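Local structure of putative redox protein (Lactobacillus casei, 2QL8) at residues H25-I28 and L32-Q35; A112-I117 and I135-D140; E21-A26 and N41-T46. The protein is a putative redox protein of the OsmC/Ohr family, members of which commonly reduce organic hydroperoxides with reactive cysteines, though its own substrate is not established. All blocks are in the same frame, centred on the assembly; numbering follows the deposited sequence. Where two conformers were deposited one is given.

Contact 1: residues H25-I28 and L32-Q35; sequences HAYI and LKVQ. With EDO (1,2-ethanediol), chain F.
Ala26 and Val34 form the tight centre of this contact, their backbones joined by two hydrogen bonds, the second almost straight: Ala26 N to Val34 O at 3.0 Å and Val34 N to Ala26 O at 2.9 Å. Two residues further on, Ile28 N reaches Leu32 O at 2.8 Å, just where the chain turns. On the face that carries Ala26 and Val34 the side chains are small and apolar. Ala26 CB lies 4.3 Å from Val34 CG2, and the second subunit closes over them, with its Thr58 on Ala26 and its Leu32 on Val34; a methyl and a short branched side chain suit so close an interface. The whole is a beta hairpin of strands 24-27 and 33-36, antiparallel at 163°, with strand 12-18 also touching its first strand.

The other face, bearing His25, Tyr27, Lys33 and Gln35, is looser and reaches solvent. Tyr27 and Lys33 are a non-hydrogen-bonded pair and touch through their stems, CB to CB at 3.8 Å. Beyond that they part: Tyr27 CG sits between its backbone N and carbonyl carbon (chi1 64°), which stands the ring up from the sheet, while the lysine chain bends at chi3. Between them lies an ethanediol, probably from the crystallisation liquor, its C1 over the centre of the tyrosine ring and its O1 3.0 Å from Lys33 NZ. The His25 ring leans toward Gln35, CD2 to CA at 3.6 Å, while its ND1 is hydrogen-bonded to Glu20.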
loop_
_atom_site.group_PDB
_atom_site.type_symbol
_atom_site.label_atom_id
_atom_site.label_comp_id
_atom_site.label_asym_id
_atom_site.label_seq_id
_atom_site.Cartn_x
_atom_site.Cartn_y
_atom_site.Cartn_z
ATOM N N HIS A 25 9.406 10.998 -7.735
ATOM C CA HIS A 25 8.259 10.359 -8.358
ATOM C C HIS A 25 8.350 8.872 -8.125
ATOM O O HIS A 25 9.422 8.336 -7.851
ATOM C CB HIS A 25 8.208 10.587 -9.861
ATOM C CG HIS A 25 8.261 12.025 -10.265
ATOM N ND1 HIS A 25 9.444 12.748 -10.301
ATOM C CD2 HIS A 25 7.285 12.871 -10.676
ATOM C CE1 HIS A 25 9.174 13.988 -10.686
ATOM N NE2 HIS A 25 7.876 14.086 -10.934
ATOM N N ALA A 26 7.203 8.229 -8.284
ATOM C CA ALA A 26 7.093 6.765 -8.318
ATOM C C ALA A 26 6.170 6.458 -9.480
ATOM O O ALA A 26 5.291 7.267 -9.808
ATOM C CB ALA A 26 6.508 6.223 -7.002
ATOM N N TYR A 27 6.393 5.326 -10.139
ATOM C CA TYR A 27 5.574 4.986 -11.285
ATOM C C TYR A 27 5.407 3.511 -11.523
ATOM O O TYR A 27 6.195 2.698 -11.135
ATOM C CB TYR A 27 6.139 5.636 -12.559
ATOM C CG TYR A 27 7.527 5.146 -12.949
ATOM C CD1 TYR A 27 8.649 5.688 -12.375
ATOM C CD2 TYR A 27 7.693 4.129 -13.881
ATOM C CE1 TYR A 27 9.925 5.243 -12.747
ATOM C CE2 TYR A 27 8.931 3.676 -14.233
ATOM C CZ TYR A 27 10.058 4.251 -13.667
ATOM O OH TYR A 27 11.319 3.800 -14.077
ATOM N N ILE A 28 4.300 3.226 -12.182
ATOM C CA ILE A 28 4.013 1.914 -12.748
ATOM C C ILE A 28 4.534 1.957 -14.187
ATOM O O ILE A 28 4.079 2.777 -14.980
ATOM C CB ILE A 28 2.480 1.649 -12.790
ATOM C CG1 ILE A 28 1.821 1.823 -11.406
ATOM C CG2 ILE A 28 2.158 0.277 -13.397
ATOM C CD1 ILE A 28 2.440 0.963 -10.301
ATOM N N LEU A 32 0.554 4.623 -14.448
ATOM C CA LEU A 32 0.460 5.836 -13.619
ATOM C C LEU A 32 1.815 6.240 -13.051
ATOM O O LEU A 32 2.530 5.414 -12.499
ATOM C CB LEU A 32 -0.505 5.581 -12.450
ATOM C CG LEU A 32 -0.705 6.656 -11.371
ATOM C CD1 LEU A 32 -1.315 7.942 -12.015
ATOM C CD2 LEU A 32 -1.500 6.126 -10.159
ATOM N N LYS A 33 2.140 7.525 -13.155
ATOM C CA LYS A 33 3.284 8.129 -12.491
ATOM C C LYS A 33 2.736 9.210 -11.562
ATOM O O LYS A 33 1.908 10.047 -11.972
ATOM C CB LYS A 33 4.252 8.751 -13.526
ATOM C CG LYS A 33 5.438 9.490 -12.918
ATOM C CD LYS A 33 6.358 9.954 -14.021
ATOM C CE LYS A 33 7.787 9.675 -13.803
ATOM N NZ LYS A 33 8.681 10.323 -14.836
ATOM N N VAL A 34 3.246 9.229 -10.339
ATOM C CA VAL A 34 2.862 10.195 -9.341
ATOM C C VAL A 34 4.110 10.969 -8.850
ATOM O O VAL A 34 5.172 10.393 -8.661
ATOM C CB VAL A 34 2.083 9.565 -8.135
ATOM C CG1 VAL A 34 0.711 9.034 -8.633
ATOM C CG2 VAL A 34 2.917 8.469 -7.444
ATOM N N GLN A 35 3.939 12.277 -8.626
ATOM C CA GLN A 35 4.930 13.057 -7.920
ATOM C C GLN A 35 4.887 12.713 -6.440
ATOM O O GLN A 35 3.809 12.600 -5.853
ATOM C CB GLN A 35 4.654 14.554 -8.117
ATOM C CG GLN A 35 5.698 15.407 -7.487
ATOM C CD GLN A 35 5.511 16.872 -7.740
ATOM O OE1 GLN A 35 4.384 17.375 -7.876
ATOM N NE2 GLN A 35 6.630 17.586 -7.765
HETATM C C1 EDO F . 9.408 6.842 -16.249
HETATM O O1 EDO F . 8.872 8.075 -16.775
HETATM C C2 EDO F . 10.889 7.074 -15.971
HETATM O O2 EDO F . 11.035 8.172 -15.051
#

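Contact 2: residues A112-I117 and I135-D140; sequences AFTNEI and IETVTD
Thr114 OG1 is gripped by two partners: the hydroxyl of Thr137, its OG1 2.8 Å away across the contact, and the carbonyl oxygen of Ala110, one turn earlier in the same helix. The first torsion explains the double hold. With OG1 beside the backbone N and anti to the carbonyl carbon (chi1 -55°), the hydroxyl can meet the helix carbonyl and still face the strand. Threonine suits a buried helix position of this kind because the helix backbone itself satisfies part of its polarity. Thr137 takes much the same torsion, so that its hydroxyl also swings beside its own backbone N, and the two side chains slide past each other in opposite directions.

The methyl of Thr114 does the apolar half of the work. CG2 lies 3.9 Å from Ile135 CG1, and Ile135 CD1 is equally close to it, so the isoleucine lays its longer branch alongside the methyl. Helix 107-120 is thereby packed on strand 133-137, an outermost strand within the chain of the mixed sheet it forms with strands 77-88 and 91-102. The axes of the two short segments approach to 8.4 Å, with directions 156° apart. Val100 of strand 91-102 touches Thr114, Ile117 and Ile135, joining the helix to the neighbouring strand as well, and Ile117 also meets Leu60 of helix 48-70.

Glu136 points away from helix 107-120, as befits a charged residue, and its OE2 is hydrogen-bonded to both His97 NE2 and Gln99 NE2.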
loop_
_atom_site.group_PDB
_atom_site.type_symbol
_atom_site.label_atom_id
_atom_site.label_comp_id
_atom_site.label_asym_id
_atom_site.label_seq_id
_atom_site.Cartn_x
_atom_site.Cartn_y
_atom_site.Cartn_z
ATOM N N ALA A 112 -21.652 -6.649 10.035
ATOM C CA ALA A 112 -21.449 -7.975 9.491
ATOM C C ALA A 112 -20.657 -7.878 8.191
ATOM O O ALA A 112 -19.738 -8.674 7.958
ATOM C CB ALA A 112 -22.797 -8.671 9.282
ATOM N N PHE A 113 -21.022 -6.923 7.337
ATOM C CA PHE A 113 -20.309 -6.763 6.046
ATOM C C PHE A 113 -18.868 -6.347 6.319
ATOM O O PHE A 113 -17.965 -6.742 5.578
ATOM C CB PHE A 113 -20.996 -5.729 5.151
ATOM C CG PHE A 113 -22.278 -6.192 4.525
ATOM C CD1 PHE A 113 -22.859 -7.421 4.795
ATOM C CD2 PHE A 113 -22.900 -5.345 3.624
ATOM C CE1 PHE A 113 -24.059 -7.766 4.156
ATOM C CE2 PHE A 113 -24.110 -5.702 2.987
ATOM C CZ PHE A 113 -24.650 -6.919 3.243
ATOM N N THR A 114 -18.654 -5.516 7.337
ATOM C CA THR A 114 -17.279 -5.063 7.689
ATOM C C THR A 114 -16.432 -6.252 8.114
ATOM O O THR A 114 -15.285 -6.375 7.691
ATOM C CB THR A 114 -17.286 -3.929 8.752
ATOM O OG1 THR A 114 -18.107 -2.845 8.303
ATOM C CG2 THR A 114 -15.886 -3.419 9.047
ATOM N N ASN A 115 -16.990 -7.130 8.945
ATOM C CA ASN A 115 -16.304 -8.342 9.344
ATOM C C ASN A 115 -15.963 -9.206 8.121
ATOM O O ASN A 115 -14.850 -9.789 8.064
ATOM C CB ASN A 115 -17.099 -9.158 10.377
ATOM C CG ASN A 115 -17.278 -8.441 11.695
ATOM O OD1 ASN A 115 -16.516 -7.542 12.051
ATOM N ND2 ASN A 115 -18.295 -8.866 12.466
ATOM N N GLU A 116 -16.915 -9.333 7.188
ATOM C CA GLU A 116 -16.732 -10.133 5.975
ATOM C C GLU A 116 -15.547 -9.592 5.173
ATOM O O GLU A 116 -14.688 -10.342 4.726
ATOM C CB GLU A 116 -17.975 -10.121 5.050
ATOM C CG GLU A 116 -19.107 -11.131 5.400
ATOM C CD GLU A 116 -20.062 -11.338 4.235
ATOM O OE1 GLU A 116 -19.667 -11.914 3.177
ATOM O OE2 GLU A 116 -21.204 -10.867 4.372
ATOM N N ILE A 117 -15.546 -8.259 4.947
ATOM C CA ILE A 117 -14.515 -7.654 4.085
ATOM C C ILE A 117 -13.143 -7.668 4.780
ATOM O O ILE A 117 -12.105 -7.826 4.144
ATOM C CB ILE A 117 -14.890 -6.280 3.479
ATOM C CG1 ILE A 117 -14.815 -5.131 4.504
ATOM C CG2 ILE A 117 -16.265 -6.330 2.729
ATOM C CD1 ILE A 117 -15.157 -3.751 3.913
ATOM N N ILE A 135 -9.909 -1.624 12.242
ATOM C CA ILE A 135 -11.014 -1.383 11.352
ATOM C C ILE A 135 -12.289 -1.254 12.192
ATOM O O ILE A 135 -12.448 -1.981 13.181
ATOM C CB ILE A 135 -11.125 -2.495 10.239
ATOM C CG1 ILE A 135 -12.216 -2.164 9.238
ATOM C CG2 ILE A 135 -11.283 -3.878 10.838
ATOM C CD1 ILE A 135 -12.160 -3.004 7.956
ATOM N N GLU A 136 -13.166 -0.366 11.770
ATOM C CA GLU A 136 -14.442 -0.166 12.448
ATOM C C GLU A 136 -15.537 0.175 11.434
ATOM O O GLU A 136 -15.272 0.643 10.342
ATOM C CB GLU A 136 -14.328 0.931 13.507
ATOM C CG GLU A 136 -14.196 2.271 12.940
ATOM C CD GLU A 136 -14.272 3.408 13.992
ATOM O OE1 GLU A 136 -15.056 3.339 14.967
ATOM O OE2 GLU A 136 -13.570 4.401 13.803
ATOM N N THR A 137 -16.792 -0.005 11.874
ATOM C CA THR A 137 -17.978 0.349 11.135
ATOM C C THR A 137 -18.497 1.650 11.701
ATOM O O THR A 137 -18.549 1.812 12.908
ATOM C CB THR A 137 -19.058 -0.751 11.288
ATOM O OG1 THR A 137 -18.481 -2.030 10.965
ATOM C CG2 THR A 137 -20.253 -0.440 10.396
ATOM N N VAL A 138 -18.855 2.549 10.799
ATOM C CA VAL A 138 -19.393 3.863 11.133
ATOM C C VAL A 138 -20.662 4.139 10.343
ATOM O O VAL A 138 -20.951 3.506 9.335
ATOM C CB VAL A 138 -18.341 4.966 10.883
ATOM C CG1 VAL A 138 -17.089 4.672 11.717
ATOM C CG2 VAL A 138 -18.040 5.120 9.367
ATOM N N THR A 139 -21.452 5.110 10.793
ATOM C CA THR A 139 -22.646 5.458 10.018
ATOM C C THR A 139 -22.319 6.524 8.960
ATOM O O THR A 139 -22.968 6.575 7.929
ATOM C CB THR A 139 -23.794 5.909 10.950
ATOM O OG1 THR A 139 -23.357 7.053 11.659
ATOM C CG2 THR A 139 -24.127 4.836 11.957
ATOM N N ASP A 140 -21.325 7.381 9.212
ATOM C CA ASP A 140 -20.859 8.350 8.226
ATOM C C ASP A 140 -19.417 8.779 8.504
ATOM O O ASP A 140 -18.795 8.356 9.492
ATOM C CB ASP A 140 -21.774 9.591 8.213
ATOM C CG ASP A 140 -21.880 10.233 9.570
ATOM O OD1 ASP A 140 -20.833 10.593 10.147
ATOM O OD2 ASP A 140 -23.015 10.345 10.085
#

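Contact 3: residues E21-A26 and N41-T46; sequences ELEGHA and NDHPGT
Glu23 meets Asn41 and His43 with its carboxylate, one oxygen to each. Its chain bends at chi2 (-64°), bringing the acid group across to the loop. Asn41 comes from the opposite direction and gives ND2 to Glu23 OE2 at 3.0 Å; the oxygen lies in the amide plane, yet the amide N-H arrives from above the carboxylate plane. His43 crosses the glutamate at about a right angle, its ring plane turned 72° from the carboxylate. His43 ND1 donates to Glu23 OE1 at 3.0 Å, a rather bent bond (138° at the hydrogen). Both bonds belong to one of two modelled Glu23 conformers, so the grip is probably partial.

Asn41 and His43 are also fitted to each other. Asn41 CG lies 3.6 Å above one face of the imidazole, offset toward its rim, and Asn41 OD1 accepts from His43 N at 2.9 Å. Asparagine suits the place because its amide offers a donor and an acceptor. An aspartate here could keep the backbone bond but would probably leave Glu23 OE2 facing a second negative charge instead of an N-H. That oxygen is held further by Ser38 N.

The contact is a surface tie between the chain entering strand 24-27 and the loop that leads from strand 33-36 to helix 48-70. Its pattern is that of an Asx turn at Asn41, combined with a histidine-carboxylate hydrogen bond.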
loop_
_atom_site.group_PDB
_atom_site.type_symbol
_atom_site.label_atom_id
_atom_site.label_comp_id
_atom_site.label_asym_id
_atom_site.label_seq_id
_atom_site.Cartn_x
_atom_site.Cartn_y
_atom_site.Cartn_z
ATOM N N GLU A 21 15.096 10.817 -5.594
ATOM C CA GLU A 21 15.222 11.407 -4.272
ATOM C C GLU A 21 13.850 11.569 -3.617
ATOM O O GLU A 21 12.815 11.437 -4.301
ATOM C CB GLU A 21 15.907 12.806 -4.368
ATOM C CG GLU A 21 17.326 12.707 -4.818
ATOM C CD GLU A 21 17.932 14.070 -5.182
ATOM O OE1 GLU A 21 17.273 14.856 -5.920
ATOM O OE2 GLU A 21 19.067 14.305 -4.733
ATOM N N LEU A 22 13.854 11.884 -2.313
ATOM C CA LEU A 22 12.621 12.000 -1.534
ATOM C C LEU A 22 11.640 12.923 -2.269
ATOM O O LEU A 22 10.448 12.640 -2.391
ATOM C CB LEU A 22 12.949 12.449 -0.101
ATOM C CG LEU A 22 11.854 12.464 0.964
ATOM C CD1 LEU A 22 11.138 11.100 1.103
ATOM C CD2 LEU A 22 12.469 12.936 2.331
ATOM N N GLU A 23 12.155 14.040 -2.771
ATOM C CA GLU A 23 11.388 14.860 -3.671
ATOM C C GLU A 23 11.563 14.282 -5.073
ATOM O O GLU A 23 12.571 14.502 -5.765
ATOM C CB GLU A 23 11.841 16.315 -3.554
ATOM C CG GLU A 23 11.864 16.765 -2.118
ATOM C CD GLU A 23 10.500 16.762 -1.456
ATOM O OE1 GLU A 23 9.561 17.258 -2.111
ATOM O OE2 GLU A 23 10.405 16.352 -0.285
ATOM N N GLY A 24 10.600 13.441 -5.478
ATOM C CA GLY A 24 10.726 12.728 -6.734
ATOM C C GLY A 24 9.408 12.259 -7.303
ATOM O O GLY A 24 8.459 13.027 -7.404
ATOM N N HIS A 25 9.406 10.998 -7.735
ATOM C CA HIS A 25 8.259 10.359 -8.358
ATOM C C HIS A 25 8.350 8.872 -8.125
ATOM O O HIS A 25 9.422 8.336 -7.851
ATOM C CB HIS A 25 8.208 10.587 -9.861
ATOM C CG HIS A 25 8.261 12.025 -10.265
ATOM N ND1 HIS A 25 9.444 12.748 -10.301
ATOM C CD2 HIS A 25 7.285 12.871 -10.676
ATOM C CE1 HIS A 25 9.174 13.988 -10.686
ATOM N NE2 HIS A 25 7.876 14.086 -10.934
ATOM N N ALA A 26 7.203 8.229 -8.284
ATOM C CA ALA A 26 7.093 6.765 -8.318
ATOM C C ALA A 26 6.170 6.458 -9.480
ATOM O O ALA A 26 5.291 7.267 -9.808
ATOM C CB ALA A 26 6.508 6.223 -7.002
ATOM N N ASN A 41 7.102 18.083 4.822
ATOM C CA ASN A 41 7.095 19.440 4.289
ATOM C C ASN A 41 5.796 19.715 3.535
ATOM O O ASN A 41 4.940 18.827 3.438
ATOM C CB ASN A 41 8.330 19.673 3.412
ATOM C CG ASN A 41 8.367 18.791 2.167
ATOM O OD1 ASN A 41 7.362 18.644 1.471
ATOM N ND2 ASN A 41 9.543 18.253 1.854
ATOM N N ASP A 42 5.660 20.937 3.006
ATOM C CA ASP A 42 4.461 21.376 2.316
ATOM C C ASP A 42 4.567 21.316 0.801
ATOM O O ASP A 42 3.735 21.880 0.078
ATOM C CB ASP A 42 4.098 22.805 2.763
ATOM C CG ASP A 42 5.185 23.836 2.433
ATOM O OD1 ASP A 42 6.162 23.544 1.682
ATOM O OD2 ASP A 42 5.050 24.974 2.956
ATOM N N HIS A 43 5.574 20.621 0.287
ATOM C CA HIS A 43 5.731 20.506 -1.152
ATOM C C HIS A 43 4.623 19.675 -1.754
ATOM O O HIS A 43 4.061 18.802 -1.099
ATOM C CB HIS A 43 7.045 19.860 -1.547
ATOM C CG HIS A 43 8.246 20.545 -0.996
ATOM N ND1 HIS A 43 9.525 20.175 -1.347
ATOM C CD2 HIS A 43 8.370 21.578 -0.129
ATOM C CE1 HIS A 43 10.387 20.948 -0.708
ATOM N NE2 HIS A 43 9.713 21.805 0.037
ATOM N N PRO A 44 4.316 19.937 -3.016
ATOM C CA PRO A 44 3.357 19.103 -3.720
ATOM C C PRO A 44 3.857 17.654 -3.763
ATOM O O PRO A 44 5.067 17.402 -3.738
ATOM C CB PRO A 44 3.331 19.678 -5.137
ATOM C CG PRO A 44 3.970 21.034 -5.061
ATOM C CD PRO A 44 4.815 21.060 -3.835
ATOM N N GLY A 45 2.919 16.726 -3.854
ATOM C CA GLY A 45 3.286 15.336 -4.078
ATOM C C GLY A 45 2.724 14.435 -3.016
ATOM O O GLY A 45 2.448 14.827 -1.890
ATOM N N THR A 46 2.578 13.182 -3.408
ATOM C CA THR A 46 2.084 12.140 -2.505
ATOM C C THR A 46 3.243 11.487 -1.747
ATOM O O THR A 46 4.391 11.962 -1.774
ATOM C CB THR A 46 1.155 11.132 -3.268
ATOM O OG1 THR A 46 0.411 10.317 -2.338
ATOM C CG2 THR A 46 1.962 10.238 -4.211
#

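In the fold
Contacts 1 and 3 overlap on strand 24-27, sharing His25 and Ala26, and both touch the second subunit. They meet where Gln35 O lies 2.8 Å from Thr46 N, a probable hydrogen bond. Contact 1 is partly buried and rests on backbone pairing, with one face turned to the dimer partner, whereas contact 3 lies at the surface and depends on charged and polar side chains. Contact 2, partly buried like contact 1 and with Thr114 itself buried, stands on the opposite side of the chain's centre, its centre about 31 Å from that of contact 1. There a helix packs on a different sheet within a single subunit, through paired hydroxyls and aliphatic groups.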